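Local coordinates for protein putative ribose operon repressor (Burkholderia thailandensis, PDB 3EGC) that is of unknown function but probably acts as a LacI-type transcriptional repressor that binds regulatory DNA and senses a small-molecule effector through its periplasmic-binding-protein-like domain, at residues 115-120 against 148-153; 16-21 against 25-30. All blocks are in the same frame, centred on the assembly; numbering follows the deposited sequence.

Contact 1: 115-120 against 148-153; sequences TAVEYL and RAAMSA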
loop_
_atom_site.group_PDB
_atom_site.type_symbol
_atom_site.label_atom_id
_atom_site.label_comp_id
_atom_site.label_asym_id
_atom_site.label_seq_id
_atom_site.Cartn_x
_atom_site.Cartn_y
_atom_site.Cartn_z
ATOM N N THR A 115 21.039 -5.871 13.555
ATOM C CA THR A 115 21.395 -6.886 12.591
ATOM C C THR A 115 21.709 -6.232 11.236
ATOM O O THR A 115 22.700 -6.568 10.620
ATOM C CB THR A 115 20.289 -7.948 12.403
ATOM O OG1 THR A 115 20.046 -8.616 13.634
ATOM C CG2 THR A 115 20.686 -9.030 11.331
ATOM N N ALA A 116 20.884 -5.260 10.810
ATOM C CA ALA A 116 21.122 -4.621 9.525
ATOM C C ALA A 116 22.405 -3.803 9.519
ATOM O O ALA A 116 23.171 -3.792 8.559
ATOM C CB ALA A 116 19.949 -3.798 9.137
ATOM N N VAL A 117 22.645 -3.090 10.609
ATOM C CA VAL A 117 23.890 -2.307 10.696
ATOM C C VAL A 117 25.140 -3.193 10.805
ATOM O O VAL A 117 26.189 -2.840 10.295
ATOM C CB VAL A 117 23.808 -1.278 11.808
ATOM C CG1 VAL A 117 25.204 -0.678 12.146
ATOM C CG2 VAL A 117 22.750 -0.200 11.444
ATOM N N GLU A 118 25.018 -4.342 11.455
ATOM C CA GLU A 118 26.148 -5.265 11.611
ATOM C C GLU A 118 26.540 -5.872 10.295
ATOM O O GLU A 118 27.719 -6.190 10.058
ATOM C CB GLU A 118 25.801 -6.392 12.567
ATOM C CG GLU A 118 25.604 -5.931 13.991
ATOM C CD GLU A 118 25.463 -7.105 14.955
ATOM O OE1 GLU A 118 24.638 -7.994 14.684
ATOM O OE2 GLU A 118 26.169 -7.127 15.993
ATOM N N TYR A 119 25.529 -6.061 9.453
ATOM C CA TYR A 119 25.748 -6.427 8.104
ATOM C C TYR A 119 26.553 -5.382 7.324
ATOM O O TYR A 119 27.431 -5.739 6.541
ATOM C CB TYR A 119 24.411 -6.676 7.427
ATOM C CG TYR A 119 24.491 -6.845 5.928
ATOM C CD1 TYR A 119 24.681 -8.077 5.380
ATOM C CD2 TYR A 119 24.434 -5.771 5.092
ATOM C CE1 TYR A 119 24.729 -8.268 3.981
ATOM C CE2 TYR A 119 24.490 -5.932 3.725
ATOM C CZ TYR A 119 24.624 -7.184 3.190
ATOM O OH TYR A 119 24.708 -7.343 1.837
ATOM N N LEU A 120 26.245 -4.106 7.507
ATOM C CA LEU A 120 26.989 -3.035 6.866
ATOM C C LEU A 120 28.443 -2.980 7.334
ATOM O O LEU A 120 29.347 -2.698 6.561
ATOM C CB LEU A 120 26.307 -1.732 7.137
ATOM C CG LEU A 120 25.088 -1.418 6.299
ATOM C CD1 LEU A 120 24.495 -0.140 6.856
ATOM C CD2 LEU A 120 25.467 -1.259 4.846
ATOM N N ARG A 148 23.034 2.227 17.375
ATOM C CA ARG A 148 24.100 2.626 18.288
ATOM C C ARG A 148 24.734 1.407 18.937
ATOM O O ARG A 148 25.959 1.398 19.201
ATOM C CB ARG A 148 23.608 3.583 19.369
ATOM C CG ARG A 148 23.211 4.976 18.880
ATOM C CD ARG A 148 22.934 5.879 20.126
ATOM N NE ARG A 148 22.345 7.173 19.770
ATOM C CZ ARG A 148 23.054 8.251 19.446
ATOM N NH1 ARG A 148 24.404 8.196 19.415
ATOM N NH2 ARG A 148 22.410 9.365 19.121
ATOM N N ALA A 149 23.917 0.391 19.203
ATOM C CA ALA A 149 24.408 -0.777 19.880
ATOM C C ALA A 149 25.333 -1.553 18.947
ATOM O O ALA A 149 26.313 -2.136 19.397
ATOM C CB ALA A 149 23.254 -1.658 20.371
ATOM N N ALA A 150 25.020 -1.567 17.658
ATOM C CA ALA A 150 25.864 -2.263 16.675
ATOM C C ALA A 150 27.199 -1.528 16.520
ATOM O O ALA A 150 28.251 -2.117 16.493
ATOM C CB ALA A 150 25.154 -2.340 15.288
ATOM N N MET A 151 27.131 -0.224 16.385
ATOM C CA MET A 151 28.314 0.603 16.275
ATOM C C MET A 151 29.204 0.441 17.490
ATOM O O MET A 151 30.410 0.237 17.380
ATOM C CB MET A 151 27.901 2.079 16.036
ATOM C CG MET A 151 27.248 2.267 14.602
ATOM S SD MET A 151 28.319 1.839 13.143
ATOM C CE MET A 151 29.192 3.396 12.979
ATOM N N SER A 152 28.572 0.487 18.650
ATOM C CA SER A 152 29.270 0.412 19.919
ATOM C C SER A 152 30.042 -0.891 19.983
ATOM O O SER A 152 31.253 -0.915 20.293
ATOM C CB SER A 152 28.249 0.471 21.068
ATOM O OG SER A 152 28.732 1.208 22.161
ATOM N N ALA A 153 29.345 -1.978 19.667
ATOM C CA ALA A 153 29.891 -3.303 19.855
ATOM C C ALA A 153 31.094 -3.542 18.958
ATOM O O ALA A 153 31.954 -4.384 19.268
ATOM C CB ALA A 153 28.844 -4.357 19.596
#

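Contact 2: 16-21 against 25-30; sequences SDIENV and EVASGV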
loop_
_atom_site.group_PDB
_atom_site.type_symbol
_atom_site.label_atom_id
_atom_site.label_comp_id
_atom_site.label_asym_id
_atom_site.label_seq_id
_atom_site.Cartn_x
_atom_site.Cartn_y
_atom_site.Cartn_z
ATOM N N SER A 16 -2.963 5.243 11.328
ATOM C CA SER A 16 -2.350 6.523 11.089
ATOM C C SER A 16 -2.086 6.856 9.585
ATOM O O SER A 16 -2.057 8.073 9.192
ATOM C CB SER A 16 -1.076 6.618 11.874
ATOM O OG SER A 16 -0.287 5.433 11.719
ATOM N N ASP A 17 -1.911 5.823 8.744
ATOM C CA ASP A 17 -1.774 6.091 7.329
ATOM C C ASP A 17 -2.068 4.898 6.396
ATOM O O ASP A 17 -1.155 4.193 6.004
ATOM C CB ASP A 17 -0.392 6.690 7.020
ATOM C CG ASP A 17 -0.255 7.094 5.593
ATOM O OD1 ASP A 17 -1.259 7.014 4.827
ATOM O OD2 ASP A 17 0.865 7.469 5.201
ATOM N N ILE A 18 -3.346 4.699 6.051
ATOM C CA ILE A 18 -3.731 3.530 5.253
ATOM C C ILE A 18 -3.000 3.462 3.842
ATOM O O ILE A 18 -2.794 2.377 3.270
ATOM C CB ILE A 18 -5.260 3.443 5.105
ATOM C CG1 ILE A 18 -5.679 2.039 4.631
ATOM C CG2 ILE A 18 -5.777 4.555 4.135
ATOM C CD1 ILE A 18 -5.386 0.990 5.664
ATOM N N GLU A 19 -2.572 4.624 3.324
ATOM C CA GLU A 19 -1.925 4.700 1.996
ATOM C C GLU A 19 -0.484 4.144 2.033
ATOM O O GLU A 19 0.121 3.874 1.005
ATOM C CB GLU A 19 -1.920 6.136 1.494
ATOM C CG GLU A 19 -3.317 6.803 1.375
ATOM C CD GLU A 19 -3.207 8.307 1.093
ATOM O OE1 GLU A 19 -2.050 8.762 0.915
ATOM O OE2 GLU A 19 -4.241 9.046 1.081
ATOM N N ASN A 20 0.058 4.017 3.246
ATOM C CA ASN A 20 1.367 3.438 3.489
ATOM C C ASN A 20 1.107 1.913 3.577
ATOM O O ASN A 20 0.228 1.408 4.296
ATOM C CB ASN A 20 1.969 4.008 4.761
ATOM C CG ASN A 20 3.371 3.392 5.124
ATOM O OD1 ASN A 20 3.704 2.322 4.722
ATOM N ND2 ASN A 20 4.180 4.149 5.877
ATOM N N VAL A 21 1.867 1.220 2.774
ATOM C CA VAL A 21 1.696 -0.166 2.534
ATOM C C VAL A 21 1.872 -0.963 3.830
ATOM O O VAL A 21 1.273 -2.025 3.987
ATOM C CB VAL A 21 2.693 -0.594 1.401
ATOM C CG1 VAL A 21 3.503 -1.764 1.827
ATOM C CG2 VAL A 21 1.952 -0.959 0.204
ATOM N N GLU A 25 -1.160 -3.607 4.905
ATOM C CA GLU A 25 -0.903 -5.031 5.201
ATOM C C GLU A 25 -1.277 -5.406 6.675
ATOM O O GLU A 25 -1.711 -6.512 6.923
ATOM C CB GLU A 25 0.556 -5.381 4.933
ATOM C CG GLU A 25 1.016 -5.327 3.461
ATOM C CD GLU A 25 2.536 -5.607 3.343
ATOM O OE1 GLU A 25 3.245 -5.861 4.356
ATOM O OE2 GLU A 25 3.062 -5.646 2.237
ATOM N N VAL A 26 -1.106 -4.484 7.628
ATOM C CA VAL A 26 -1.586 -4.730 9.018
ATOM C C VAL A 26 -3.133 -4.828 9.051
ATOM O O VAL A 26 -3.704 -5.690 9.724
ATOM C CB VAL A 26 -1.181 -3.577 10.002
ATOM C CG1 VAL A 26 -1.960 -3.698 11.318
ATOM C CG2 VAL A 26 0.413 -3.567 10.261
ATOM N N ALA A 27 -3.788 -3.920 8.301
ATOM C CA ALA A 27 -5.228 -3.895 8.206
ATOM C C ALA A 27 -5.764 -5.223 7.618
ATOM O O ALA A 27 -6.806 -5.746 8.096
ATOM C CB ALA A 27 -5.676 -2.718 7.308
ATOM N N SER A 28 -5.081 -5.696 6.571
ATOM C CA SER A 28 -5.359 -7.004 5.933
ATOM C C SER A 28 -5.330 -8.145 6.995
ATOM O O SER A 28 -6.265 -8.899 7.108
ATOM C CB SER A 28 -4.297 -7.272 4.847
ATOM O OG SER A 28 -4.485 -8.513 4.336
ATOM N N GLY A 29 -4.276 -8.213 7.796
ATOM C CA GLY A 29 -4.178 -9.218 8.887
ATOM C C GLY A 29 -5.294 -9.098 9.930
ATOM O O GLY A 29 -5.870 -10.147 10.407
ATOM N N VAL A 30 -5.600 -7.844 10.309
ATOM C CA VAL A 30 -6.696 -7.575 11.234
ATOM C C VAL A 30 -8.089 -8.054 10.655
ATOM O O VAL A 30 -8.860 -8.731 11.327
ATOM C CB VAL A 30 -6.855 -6.072 11.479
ATOM C CG1 VAL A 30 -8.170 -5.825 12.147
ATOM C CG2 VAL A 30 -5.706 -5.494 12.241
#

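Contact 1: 115-120 against 148-153
V117 and A150 meet methyl to methyl, and around that small point of contact two helices pack side by side. CG1 of V117 lies 3.6 Å from CB of A150, and the same alanine methyl also meets CG of E118, the next residue of that helix, at 3.8 Å. The helix axes approach to 8.6 Å at a crossing angle of -39°, and the small CB of A150 sits where the backbones come nearest, with CA of E118 5.9 Å from CA of A150. The valine turns CG1 anti to its backbone N (chi1 166°), which brings this branch against A150 and also lets it reach SD of M151 at 4.1 Å. M151 bends at both chi2 and chi3, so that its thioether runs across V117 at about a right angle; it also packs on I121 and on L156.

Helix 109-122, strand 128-131 and helix 138-153 follow one another along the chain, and the helix pair packs on one face of the sheet of one of the two alpha/beta lobes of this family, the lobe that includes strands 128-131 and 217-221. A116 and L120 rest on V219 of that sheet. E118 contributes only its aliphatic part to the helix pair: CG stands beside the backbone N, the chain runs on extended, and the carboxylate has a long, weak ion pair with R114 of its own helix.

Contact 2: 16-21 against 25-30
The backbone of 16-21 leaves strand 10-15, folds through a type I beta turn from D17 to N20, and enters the helix to which 25-30 belongs. The turn is closed by N20 N to D17 O at 3.0 Å, and a weak bond from E19 N to D17 OD1 adds to it. N20 then takes the N-cap position, its OD1 accepting from F22 N in the first turn and also bonded to H195. A single backbone hydrogen bond spans the two segments, from E25 N to V21 O, 3.0 Å long with an N-H...O angle of 162°.

Two side-chain meetings accompany it. E25 folds its stem back over the carbonyl that its own N-H grips: with CG beside the backbone N (chi1 -67°), CG comes to 3.4 Å from V21 O. The chain continues extended, and OE2 passes CG1 of V21 at 3.9 Å, a glancing approach of a carboxylate oxygen to a methyl. Its other oxygen, OE1, is hydrogen-bonded to T241. From within the turn, I18 extends toward the helix; CG1 lies anti to the backbone N (chi1 -164°), and the chain ends with CD1 against CB of A27, at 4.1 Å.

The second subunit of the assembly meets this region: V21 packs on its V21 counterpart, while E19 pairs with R242 of that subunit in a salt bridge and bonds through OE2 to its S28. The I18-A27 touch sets the turn against helix 21-36, whereas the carboxylate of E19 serves the second subunit and OE1 of E25 serves T241 of the same chain. A polar, charge-bearing helix start of this kind is probably well suited to a subunit interface.

How the contacts relate
Contact 1 and contact 2 lie on opposite sides of the chain's centre, with centres 29 Å apart and nearest atoms about 17 Å apart. Contact 2 comes first in the sequence and is complete before contact 1 begins. They illustrate two ways of fastening helices: 115-120 and 148-153 join separate helices by apolar packing, whereas 16-21 and 25-30 join a loop to the helix it starts. The contacts belong to different lobes; in this family the effector normally sits in the cleft between them, and N20 of contact 2 is bonded to H195 of the other lobe. Within the assembly, the second subunit reaches contact 2 but not contact 1.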